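Local atomic coordinates of putrescine aminotransferase (Halomonas elongata DSM 2581, PDB entry 6GWI), a protein that probably transfers amino groups from amines such as putrescine to carbonyl acceptors, using pyridoxal-5'-phosphate as its cofactor. Residues V128-W132 and D250-V254; A104-I108 and E277-M281; R357-L361 and M376-E380. One frame throughout, in Å; residues are numbered along the deposited sequence.

Interaction 1: residues V128-W132 and D250-V254; sequences VRRYW and DILLV
L252 is the plug here: its side chain pushes between V128, Y131 and W132 on helix 117-134, which packs on the central sheet of a fold type I PLP-dependent aminotransferase. From CB, CG lies anti to the carbonyl carbon (chi1 -62°), within 3.9 Å of W132 NE1. One branch, CD1, then has three neighbours on the helix: W132 NE1 at 3.7 Å, Y131 CD2 at 3.9 Å and V128 CG2 at 4.1 Å. The other, CD2, lies near Y131 CE2. Two residues further along the strand, V254 CG2 meets V128 CG2 at 4.3 Å. Within the helix, the Y131 ring puts CE2 over the centre of the W132 indole, and both rings touch L252. The indole N-H donates to A218 O on the neighbouring strand 217-222, while L252 packs beside it by apolar contact. A leucine in place of W132 would probably leave that carbonyl without its indole donor and open a gap between Y131, L252 and D250. At the far end of the indole, the D250 carboxylate stands at 81° to the ring plane, OD2 meeting CH2 at the edge, 3.6 Å away.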
ATOM      1  N   VAL B 128       5.199  16.594   3.204  1.00 17.34           N
ATOM      2  CA  VAL B 128       5.573  17.870   2.600  1.00 14.98           C
ATOM      3  C   VAL B 128       4.638  18.975   3.070  1.00 27.48           C
ATOM      4  O   VAL B 128       5.077  20.056   3.480  1.00 21.31           O
ATOM      5  CB  VAL B 128       5.582  17.746   1.066  1.00 17.38           C
ATOM      6  CG1 VAL B 128       5.586  19.116   0.399  1.00 25.56           C
ATOM      7  CG2 VAL B 128       6.790  16.945   0.614  1.00 22.21           C
ATOM      8  N   ARG B 129       3.333  18.713   3.033  1.00 19.76           N
ATOM      9  CA  ARG B 129       2.355  19.747   3.349  1.00 20.08           C
ATOM     10  C   ARG B 129       2.250  19.972   4.849  1.00 20.25           C
ATOM     11  O   ARG B 129       2.058  21.111   5.288  1.00 23.91           O
ATOM     12  CB  ARG B 129       1.007  19.370   2.724  1.00 21.53           C
ATOM     13  CG  ARG B 129       0.994  19.650   1.207  1.00 25.44           C
ATOM     14  CD  ARG B 129      -0.171  19.027   0.418  1.00 28.01           C
ATOM     15  NE  ARG B 129      -0.191  19.544  -0.956  1.00 22.27           N
ATOM     16  CZ  ARG B 129      -1.115  19.262  -1.876  1.00 24.41           C
ATOM     17  NH1 ARG B 129      -2.130  18.455  -1.597  1.00 22.10           N
ATOM     18  NH2 ARG B 129      -1.024  19.800  -3.085  1.00 23.42           N
ATOM     19  N   ARG B 130       2.423  18.918   5.644  1.00 18.84           N
ATOM     20  CA  ARG B 130       2.521  19.088   7.087  1.00 20.07           C
ATOM     21  C   ARG B 130       3.749  19.912   7.451  1.00 21.62           C
ATOM     22  O   ARG B 130       3.684  20.783   8.325  1.00 16.01           O
ATOM     23  CB  ARG B 130       2.563  17.714   7.755  1.00 20.89           C
ATOM     24  CG  ARG B 130       2.750  17.727   9.264  1.00 24.68           C
ATOM     25  CD  ARG B 130       1.593  18.388  10.018  1.00 27.20           C
ATOM     26  NE  ARG B 130       1.740  18.196  11.462  1.00 30.70           N
ATOM     27  CZ  ARG B 130       1.130  18.922  12.396  1.00 33.86           C
ATOM     28  NH1 ARG B 130       0.310  19.910  12.057  1.00 27.47           N
ATOM     29  NH2 ARG B 130       1.345  18.660  13.679  1.00 29.30           N
ATOM     30  N   TYR B 131       4.871  19.661   6.773  1.00 23.62           N
ATOM     31  CA  TYR B 131       6.103  20.393   7.037  1.00 20.70           C
ATOM     32  C   TYR B 131       5.885  21.896   6.934  1.00 26.91           C
ATOM     33  O   TYR B 131       6.164  22.647   7.874  1.00 22.45           O
ATOM     34  CB  TYR B 131       7.191  19.943   6.059  1.00 19.73           C
ATOM     35  CG  TYR B 131       8.437  20.791   6.105  1.00 24.32           C
ATOM     36  CD1 TYR B 131       9.398  20.597   7.089  1.00 18.83           C
ATOM     37  CD2 TYR B 131       8.651  21.786   5.165  1.00 24.18           C
ATOM     38  CE1 TYR B 131      10.536  21.373   7.131  1.00 20.54           C
ATOM     39  CE2 TYR B 131       9.777  22.562   5.198  1.00 17.29           C
ATOM     40  CZ  TYR B 131      10.717  22.355   6.182  1.00 24.70           C
ATOM     41  OH  TYR B 131      11.844  23.135   6.210  1.00 23.43           O
ATOM     42  N   TRP B 132       5.386  22.356   5.785  1.00 16.82           N
ATOM     43  CA  TRP B 132       5.244  23.791   5.576  1.00 18.73           C
ATOM     44  C   TRP B 132       4.198  24.390   6.505  1.00 24.34           C
ATOM     45  O   TRP B 132       4.340  25.542   6.929  1.00 25.73           O
ATOM     46  CB  TRP B 132       4.913  24.070   4.110  1.00 19.35           C
ATOM     47  CG  TRP B 132       6.099  23.851   3.223  1.00 19.74           C
ATOM     48  CD1 TRP B 132       6.244  22.886   2.270  1.00 16.90           C
ATOM     49  CD2 TRP B 132       7.321  24.600   3.226  1.00 21.47           C
ATOM     50  NE1 TRP B 132       7.477  22.991   1.677  1.00 24.09           N
ATOM     51  CE2 TRP B 132       8.157  24.036   2.244  1.00 21.10           C
ATOM     52  CE3 TRP B 132       7.787  25.696   3.962  1.00 20.70           C
ATOM     53  CZ2 TRP B 132       9.433  24.531   1.974  1.00 25.91           C
ATOM     54  CZ3 TRP B 132       9.056  26.188   3.691  1.00 24.70           C
ATOM     55  CH2 TRP B 132       9.865  25.602   2.710  1.00 20.57           C
ATOM     56  N   ASP B 250      12.953  28.430  -2.078  1.00 26.77           N
ATOM     57  CA  ASP B 250      12.843  27.632  -0.854  1.00 28.08           C
ATOM     58  C   ASP B 250      11.771  26.569  -1.086  1.00 29.96           C
ATOM     59  O   ASP B 250      10.602  26.714  -0.721  1.00 28.09           O
ATOM     60  CB  ASP B 250      12.528  28.523   0.340  1.00 34.39           C
ATOM     61  CG  ASP B 250      12.663  27.794   1.661  1.00 43.94           C
ATOM     62  OD1 ASP B 250      13.232  26.683   1.674  1.00 41.88           O
ATOM     63  OD2 ASP B 250      12.206  28.338   2.688  1.00 44.29           O
ATOM     64  N   ILE B 251      12.193  25.473  -1.707  1.00 24.98           N
ATOM     65  CA  ILE B 251      11.300  24.400  -2.127  1.00 28.16           C
ATOM     66  C   ILE B 251      11.953  23.067  -1.798  1.00 25.22           C
ATOM     67  O   ILE B 251      13.175  22.924  -1.900  1.00 24.32           O
ATOM     68  CB  ILE B 251      11.012  24.525  -3.639  1.00 37.50           C
ATOM     69  CG1 ILE B 251      10.121  23.393  -4.140  1.00 44.03           C
ATOM     70  CG2 ILE B 251      12.337  24.562  -4.412  1.00 56.84           C
ATOM     71  CD1 ILE B 251       9.871  23.432  -5.642  1.00 56.49           C
ATOM     72  N   LEU B 252      11.144  22.092  -1.393  1.00 26.96           N
ATOM     73  CA  LEU B 252      11.669  20.769  -1.094  1.00 27.87           C
ATOM     74  C   LEU B 252      11.885  19.981  -2.381  1.00 26.83           C
ATOM     75  O   LEU B 252      11.133  20.114  -3.352  1.00 30.61           O
ATOM     76  CB  LEU B 252      10.718  20.004  -0.175  1.00 29.90           C
ATOM     77  CG  LEU B 252      10.460  20.603   1.206  1.00 31.96           C
ATOM     78  CD1 LEU B 252       9.388  19.807   1.923  1.00 35.06           C
ATOM     79  CD2 LEU B 252      11.735  20.624   2.034  1.00 27.79           C
ATOM     80  N   LEU B 253      12.900  19.122  -2.365  1.00 17.84           N
ATOM     81  CA  LEU B 253      13.184  18.216  -3.469  1.00 24.23           C
ATOM     82  C   LEU B 253      12.803  16.805  -3.050  1.00 27.79           C
ATOM     83  O   LEU B 253      13.317  16.292  -2.049  1.00 23.65           O
ATOM     84  CB  LEU B 253      14.660  18.268  -3.867  1.00 33.54           C
ATOM     85  CG  LEU B 253      15.106  17.252  -4.920  1.00 28.62           C
ATOM     86  CD1 LEU B 253      14.364  17.438  -6.221  1.00 20.83           C
ATOM     87  CD2 LEU B 253      16.607  17.356  -5.155  1.00 27.31           C
ATOM     88  N   VAL B 254      11.909  16.186  -3.814  1.00 23.11           N
ATOM     89  CA  VAL B 254      11.543  14.787  -3.632  1.00 20.89           C
ATOM     90  C   VAL B 254      12.086  14.018  -4.829  1.00 23.99           C
ATOM     91  O   VAL B 254      11.635  14.218  -5.965  1.00 22.13           O
ATOM     92  CB  VAL B 254      10.027  14.593  -3.501  1.00 23.53           C
ATOM     93  CG1 VAL B 254       9.703  13.118  -3.263  1.00 27.57           C
ATOM     94  CG2 VAL B 254       9.471  15.458  -2.382  1.00 16.52           C
TER

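Interaction 2: residues A104-I108 and E277-M281; sequences APAHI and EPDLM
P105 makes the first touch, where the chain leaves helix 91-103: its ring carbon CD sits 3.7 Å from the terminal methyl CE of M281. The methionine chain is bent at its last torsion (chi3 -54°), which points CE at P105 and I108. From P105 the backbone runs through a type II beta turn that ends at I108, closed by a weak bond from I108 N to P105 O. H107 occupies the third position of that turn and has the positive phi, 73°, that a type II turn requires there. Its ring meets E277, a poorly ordered side chain whose carboxylate is placed only tentatively: as modelled, H107 CD2 lies 3.3 Å from E277 OE2, the imidazole and carboxylate planes are tilted 43° to each other, and the two side chains cross near a right angle. H107 NE2 stays 4.4 Å from E277 OE2, so this is proximity and not a salt bridge. I108 then goes inward and carries the apolar part, with I108 CD1 3.7 Å from M281 CE and 4.2 Å from P278 CG. I108 CD1 also lies against the backbone oxygen P278 O, at 3.6 Å. M281 CE is therefore shared by P105 and I108. L298, on strand 295-300, touches both I108 and M281 and so ties the pair to the strand between them. Strands 108-114 and 280-283 flank that central strand, which runs antiparallel to both, as does the one reversed strand in the large-domain sheet of fold type I aminotransferases.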
ATOM      1  N   ALA B 104      22.005   5.686   2.826  1.00 30.34           N
ATOM      2  CA  ALA B 104      21.437   6.879   2.229  1.00 29.15           C
ATOM      3  C   ALA B 104      22.484   7.989   2.158  1.00 29.34           C
ATOM      4  O   ALA B 104      23.482   7.965   2.882  1.00 32.42           O
ATOM      5  CB  ALA B 104      20.229   7.345   3.039  1.00 28.86           C
ATOM      6  N   PRO B 105      22.272   8.980   1.292  1.00 34.08           N
ATOM      7  CA  PRO B 105      23.183  10.129   1.248  1.00 30.07           C
ATOM      8  C   PRO B 105      23.231  10.861   2.577  1.00 30.20           C
ATOM      9  O   PRO B 105      22.437  10.624   3.490  1.00 25.38           O
ATOM     10  CB  PRO B 105      22.588  11.016   0.148  1.00 36.15           C
ATOM     11  CG  PRO B 105      21.811  10.089  -0.698  1.00 35.08           C
ATOM     12  CD  PRO B 105      21.251   9.054   0.234  1.00 33.02           C
ATOM     13  N   ALA B 106      24.175  11.793   2.666  1.00 28.62           N
ATOM     14  CA  ALA B 106      24.336  12.586   3.875  1.00 26.33           C
ATOM     15  C   ALA B 106      23.071  13.388   4.156  1.00 35.68           C
ATOM     16  O   ALA B 106      22.357  13.813   3.244  1.00 33.33           O
ATOM     17  CB  ALA B 106      25.536  13.524   3.748  1.00 34.88           C
ATOM     18  N   HIS B 107      22.800  13.591   5.441  1.00 31.69           N
ATOM     19  CA  HIS B 107      21.691  14.390   5.946  1.00 35.04           C
ATOM     20  C   HIS B 107      20.348  13.697   5.763  1.00 28.82           C
ATOM     21  O   HIS B 107      19.301  14.312   6.004  1.00 27.46           O
ATOM     22  CB  HIS B 107      21.617  15.748   5.236  1.00 30.56           C
ATOM     23  CG  HIS B 107      22.923  16.476   5.185  1.00 31.67           C
ATOM     24  ND1 HIS B 107      23.639  16.814   6.312  1.00 27.78           N
ATOM     25  CD2 HIS B 107      23.647  16.924   4.130  1.00 27.75           C
ATOM     26  CE1 HIS B 107      24.746  17.439   5.954  1.00 29.47           C
ATOM     27  NE2 HIS B 107      24.776  17.518   4.636  1.00 30.00           N
ATOM     28  N   ILE B 108      20.347  12.435   5.352  1.00 23.67           N
ATOM     29  CA  ILE B 108      19.135  11.627   5.252  1.00 29.27           C
ATOM     30  C   ILE B 108      19.316  10.478   6.234  1.00 37.89           C
ATOM     31  O   ILE B 108      19.968   9.475   5.919  1.00 31.61           O
ATOM     32  CB  ILE B 108      18.898  11.139   3.820  1.00 30.38           C
ATOM     33  CG1 ILE B 108      18.783  12.364   2.902  1.00 38.73           C
ATOM     34  CG2 ILE B 108      17.639  10.292   3.741  1.00 36.72           C
ATOM     35  CD1 ILE B 108      18.766  12.054   1.427  1.00 57.15           C
ATOM     36  N   GLU B 277      20.669  16.275  -3.503  1.00 27.04           N
ATOM     37  CA  GLU B 277      20.423  16.129  -2.072  1.00 50.77           C
ATOM     38  C   GLU B 277      18.927  16.316  -1.846  1.00 35.61           C
ATOM     39  O   GLU B 277      18.468  17.425  -1.524  1.00 25.18           O
ATOM     40  CB  GLU B 277      21.218  17.109  -1.214  1.00106.54           C
ATOM     41  CG  GLU B 277      21.183  16.718   0.266  1.00120.01           C
ATOM     42  CD  GLU B 277      21.396  17.888   1.197  1.00 90.53           C
ATOM     43  OE1 GLU B 277      21.924  18.917   0.734  1.00 84.35           O
ATOM     44  OE2 GLU B 277      21.033  17.781   2.388  1.00 64.18           O
ATOM     45  N   PRO B 278      18.131  15.273  -2.046  1.00 38.99           N
ATOM     46  CA  PRO B 278      16.691  15.404  -1.833  1.00 31.07           C
ATOM     47  C   PRO B 278      16.362  15.533  -0.355  1.00 35.71           C
ATOM     48  O   PRO B 278      17.134  15.156   0.532  1.00 26.11           O
ATOM     49  CB  PRO B 278      16.121  14.112  -2.427  1.00 23.85           C
ATOM     50  CG  PRO B 278      17.244  13.141  -2.364  1.00 26.31           C
ATOM     51  CD  PRO B 278      18.492  13.946  -2.579  1.00 28.14           C
ATOM     52  N   ASP B 279      15.211  16.135  -0.095  1.00 24.05           N
ATOM     53  CA  ASP B 279      14.680  16.203   1.256  1.00 25.96           C
ATOM     54  C   ASP B 279      13.902  14.948   1.606  1.00 25.01           C
ATOM     55  O   ASP B 279      13.839  14.569   2.781  1.00 20.61           O
ATOM     56  CB  ASP B 279      13.807  17.450   1.399  1.00 27.11           C
ATOM     57  CG  ASP B 279      14.599  18.729   1.206  1.00 34.43           C
ATOM     58  OD1 ASP B 279      15.379  19.084   2.113  1.00 28.38           O
ATOM     59  OD2 ASP B 279      14.472  19.354   0.129  1.00 26.13           O
ATOM     60  N   LEU B 280      13.332  14.285   0.605  1.00 17.36           N
ATOM     61  CA  LEU B 280      12.594  13.047   0.801  1.00 23.84           C
ATOM     62  C   LEU B 280      12.865  12.124  -0.374  1.00 23.33           C
ATOM     63  O   LEU B 280      13.046  12.565  -1.507  1.00 25.03           O
ATOM     64  CB  LEU B 280      11.091  13.311   0.931  1.00 19.22           C
ATOM     65  CG  LEU B 280      10.658  14.306   2.011  1.00 24.42           C
ATOM     66  CD1 LEU B 280       9.239  14.778   1.757  1.00 30.88           C
ATOM     67  CD2 LEU B 280      10.769  13.683   3.395  1.00 27.91           C
ATOM     68  N   MET B 281      12.888  10.812  -0.091  1.00 18.22           N
ATOM     69  CA  MET B 281      13.127   9.803  -1.115  1.00 20.11           C
ATOM     70  C   MET B 281      12.213   8.608  -0.865  1.00 23.89           C
ATOM     71  O   MET B 281      12.467   7.808   0.050  1.00 16.90           O
ATOM     72  CB  MET B 281      14.589   9.353  -1.142  1.00 25.66           C
ATOM     73  CG  MET B 281      15.589  10.410  -1.604  1.00 35.31           C
ATOM     74  SD  MET B 281      17.261   9.755  -1.849  1.00 40.36           S
ATOM     75  CE  MET B 281      17.561   8.999  -0.256  1.00 41.24           C
TER

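Interaction 3: residues R357-L361 and M376-E380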
ATOM      1  N   ARG B 357      27.126  -3.985 -25.835  1.00 47.32           N
ATOM      2  CA  ARG B 357      26.286  -4.950 -26.535  1.00 47.25           C
ATOM      3  C   ARG B 357      24.979  -4.304 -26.982  1.00 57.22           C
ATOM      4  O   ARG B 357      24.481  -4.582 -28.080  1.00 55.09           O
ATOM      5  CB  ARG B 357      26.003  -6.153 -25.635  1.00 43.56           C
ATOM      6  CG  ARG B 357      27.226  -6.988 -25.252  1.00 48.01           C
ATOM      7  CD  ARG B 357      27.968  -7.553 -26.458  1.00 62.28           C
ATOM      8  NE  ARG B 357      28.842  -8.660 -26.072  1.00 93.18           N
ATOM      9  CZ  ARG B 357      29.670  -9.297 -26.898  1.00109.64           C
ATOM     10  NH1 ARG B 357      29.756  -8.939 -28.172  1.00118.32           N
ATOM     11  NH2 ARG B 357      30.417 -10.295 -26.444  1.00117.43           N
ATOM     12  N   TRP B 358      24.409  -3.439 -26.140  1.00 63.06           N
ATOM     13  CA  TRP B 358      23.192  -2.719 -26.500  1.00 50.72           C
ATOM     14  C   TRP B 358      23.422  -1.808 -27.699  1.00 52.01           C
ATOM     15  O   TRP B 358      22.554  -1.687 -28.572  1.00 44.79           O
ATOM     16  CB  TRP B 358      22.715  -1.909 -25.298  1.00 49.51           C
ATOM     17  CG  TRP B 358      21.271  -1.511 -25.298  1.00 40.97           C
ATOM     18  CD1 TRP B 358      20.774  -0.240 -25.267  1.00 33.78           C
ATOM     19  CD2 TRP B 358      20.136  -2.385 -25.284  1.00 47.39           C
ATOM     20  NE1 TRP B 358      19.401  -0.268 -25.246  1.00 42.78           N
ATOM     21  CE2 TRP B 358      18.985  -1.574 -25.257  1.00 43.85           C
ATOM     22  CE3 TRP B 358      19.980  -3.774 -25.297  1.00 46.42           C
ATOM     23  CZ2 TRP B 358      17.698  -2.103 -25.243  1.00 38.38           C
ATOM     24  CZ3 TRP B 358      18.700  -4.298 -25.290  1.00 41.02           C
ATOM     25  CH2 TRP B 358      17.576  -3.465 -25.263  1.00 34.08           C
ATOM     26  N   ALA B 359      24.585  -1.149 -27.754  1.00 57.43           N
ATOM     27  CA  ALA B 359      24.888  -0.232 -28.845  1.00 56.32           C
ATOM     28  C   ALA B 359      25.047  -0.940 -30.184  1.00 51.04           C
ATOM     29  O   ALA B 359      24.990  -0.280 -31.227  1.00 48.80           O
ATOM     30  CB  ALA B 359      26.159   0.558 -28.532  1.00 62.48           C
ATOM     31  N   SER B 360      25.256  -2.256 -30.186  1.00 51.20           N
ATOM     32  CA  SER B 360      25.322  -2.987 -31.444  1.00 55.18           C
ATOM     33  C   SER B 360      23.973  -3.049 -32.149  1.00 77.52           C
ATOM     34  O   SER B 360      23.914  -3.507 -33.296  1.00114.27           O
ATOM     35  CB  SER B 360      25.843  -4.406 -31.201  1.00 37.26           C
ATOM     36  OG  SER B 360      24.814  -5.259 -30.730  1.00 49.37           O
ATOM     37  N   LEU B 361      22.899  -2.601 -31.500  1.00 64.99           N
ATOM     38  CA  LEU B 361      21.572  -2.592 -32.097  1.00 60.29           C
ATOM     39  C   LEU B 361      21.243  -1.288 -32.818  1.00 49.24           C
ATOM     40  O   LEU B 361      20.181  -1.199 -33.442  1.00 40.55           O
ATOM     41  CB  LEU B 361      20.509  -2.854 -31.024  1.00 60.94           C
ATOM     42  CG  LEU B 361      20.538  -4.230 -30.359  1.00 64.67           C
ATOM     43  CD1 LEU B 361      19.631  -4.259 -29.138  1.00 77.21           C
ATOM     44  CD2 LEU B 361      20.132  -5.313 -31.348  1.00 59.92           C
ATOM     45  N   MET B 376      19.579  -0.317 -16.957  1.00 30.84           N
ATOM     46  CA  MET B 376      18.340   0.149 -17.566  1.00 24.98           C
ATOM     47  C   MET B 376      18.666   0.542 -18.999  1.00 24.51           C
ATOM     48  O   MET B 376      19.639   1.264 -19.236  1.00 29.91           O
ATOM     49  CB  MET B 376      17.746   1.344 -16.814  1.00 26.09           C
ATOM     50  CG  MET B 376      16.402   1.826 -17.364  1.00 31.70           C
ATOM     51  SD  MET B 376      15.779   3.337 -16.585  1.00 36.46           S
ATOM     52  CE  MET B 376      15.761   2.869 -14.856  1.00 34.94           C
ATOM     53  N   GLY B 377      17.862   0.074 -19.949  1.00 31.37           N
ATOM     54  CA  GLY B 377      18.113   0.358 -21.346  1.00 30.47           C
ATOM     55  C   GLY B 377      16.815   0.558 -22.100  1.00 35.07           C
ATOM     56  O   GLY B 377      15.745   0.121 -21.672  1.00 36.24           O
ATOM     57  N   ALA B 378      16.933   1.235 -23.240  1.00 31.91           N
ATOM     58  CA  ALA B 378      15.777   1.498 -24.083  1.00 25.75           C
ATOM     59  C   ALA B 378      16.196   1.564 -25.543  1.00 24.97           C
ATOM     60  O   ALA B 378      17.330   1.927 -25.867  1.00 35.84           O
ATOM     61  CB  ALA B 378      15.081   2.805 -23.682  1.00 24.40           C
ATOM     62  N   LEU B 379      15.260   1.199 -26.419  1.00 27.13           N
ATOM     63  CA  LEU B 379      15.393   1.376 -27.857  1.00 43.05           C
ATOM     64  C   LEU B 379      14.231   2.214 -28.375  1.00 44.34           C
ATOM     65  O   LEU B 379      13.101   2.094 -27.886  1.00 42.05           O
ATOM     66  CB  LEU B 379      15.395   0.041 -28.609  1.00 51.69           C
ATOM     67  CG  LEU B 379      16.371  -1.054 -28.187  1.00 48.68           C
ATOM     68  CD1 LEU B 379      16.033  -2.343 -28.922  1.00 46.02           C
ATOM     69  CD2 LEU B 379      17.813  -0.642 -28.453  1.00 46.53           C
ATOM     70  N   GLU B 380      14.510   3.057 -29.365  1.00 30.50           N
ATOM     71  CA  GLU B 380      13.492   3.865 -30.030  1.00 42.53           C
ATOM     72  C   GLU B 380      13.276   3.274 -31.419  1.00 39.88           C
ATOM     73  O   GLU B 380      14.184   3.299 -32.258  1.00 48.63           O
ATOM     74  CB  GLU B 380      13.915   5.329 -30.115  1.00 34.88           C
ATOM     75  CG  GLU B 380      14.143   6.014 -28.772  1.00 31.47           C
ATOM     76  CD  GLU B 380      12.861   6.228 -27.986  1.00 34.04           C
ATOM     77  OE1 GLU B 380      11.791   5.774 -28.438  1.00 35.99           O
ATOM     78  OE2 GLU B 380      12.924   6.860 -26.912  1.00 36.05           O
TER
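W358 turns its N-H edge to the backbone of strand 376-381 and one face to L379, with L361 of its own segment over the same face. The contact joins helix 342-359 to the antiparallel sheet of the C-terminal part, consistent with the small domain of fold type I aminotransferases. With CG swung anti to the backbone N (chi1 -159°), the ring reaches off the helix and NE1 donates to A378 O at 3.1 Å. The bond is fairly straight at the hydrogen, 159°, and the oxygen lies close to the ring plane. From the carbonyl's side the approach is less regular, because the donor stands well above the C=O plane, 64° out of it. L379 crosses the indole obliquely, its CG 3.4 Å from CZ2 and its CD2 packed over the outer part of the face. L361 CD1 meets L379 CD1 at 4.1 Å, the two leucines crossing at roughly a right angle. G377 has no side chain to obstruct the indole: a beta carbon there would fall about 3.3 Å from W358 NE1. In the 357-361 segment, R357 O takes both S360 N and S360 OG, the latter at 2.8 Å. L435 and A370 also touch W358, from helix 429-450 and strand 367-373. In this otherwise apolar, buried contact the indole's one polar atom is satisfied by the strand backbone, and that bond together with the leucines fixes the ring's rotation.

Overall arrangement
Interactions 1 and 2 are neighbours, centres about 13 Å apart, and they touch: V128 packs on L280, and L253 O probably accepts a hydrogen bond from D279 N. Along the chain, interaction 1 is nested inside the loop closed by interaction 2. Strands 252-255 and 280-283 run side by side in the large-domain sheet and lead toward D256 and K285, both in the PLP pocket. Interaction 3 comes later in sequence, in the antiparallel sheet of the C-terminal part, its centre about 37 Å from that of interaction 1 and about 31 Å from that of interaction 2. The first two thus pack helix 117-134 and the loop 104-108 against strands leading to the cofactor, while the third joins a helix to a separate sheet.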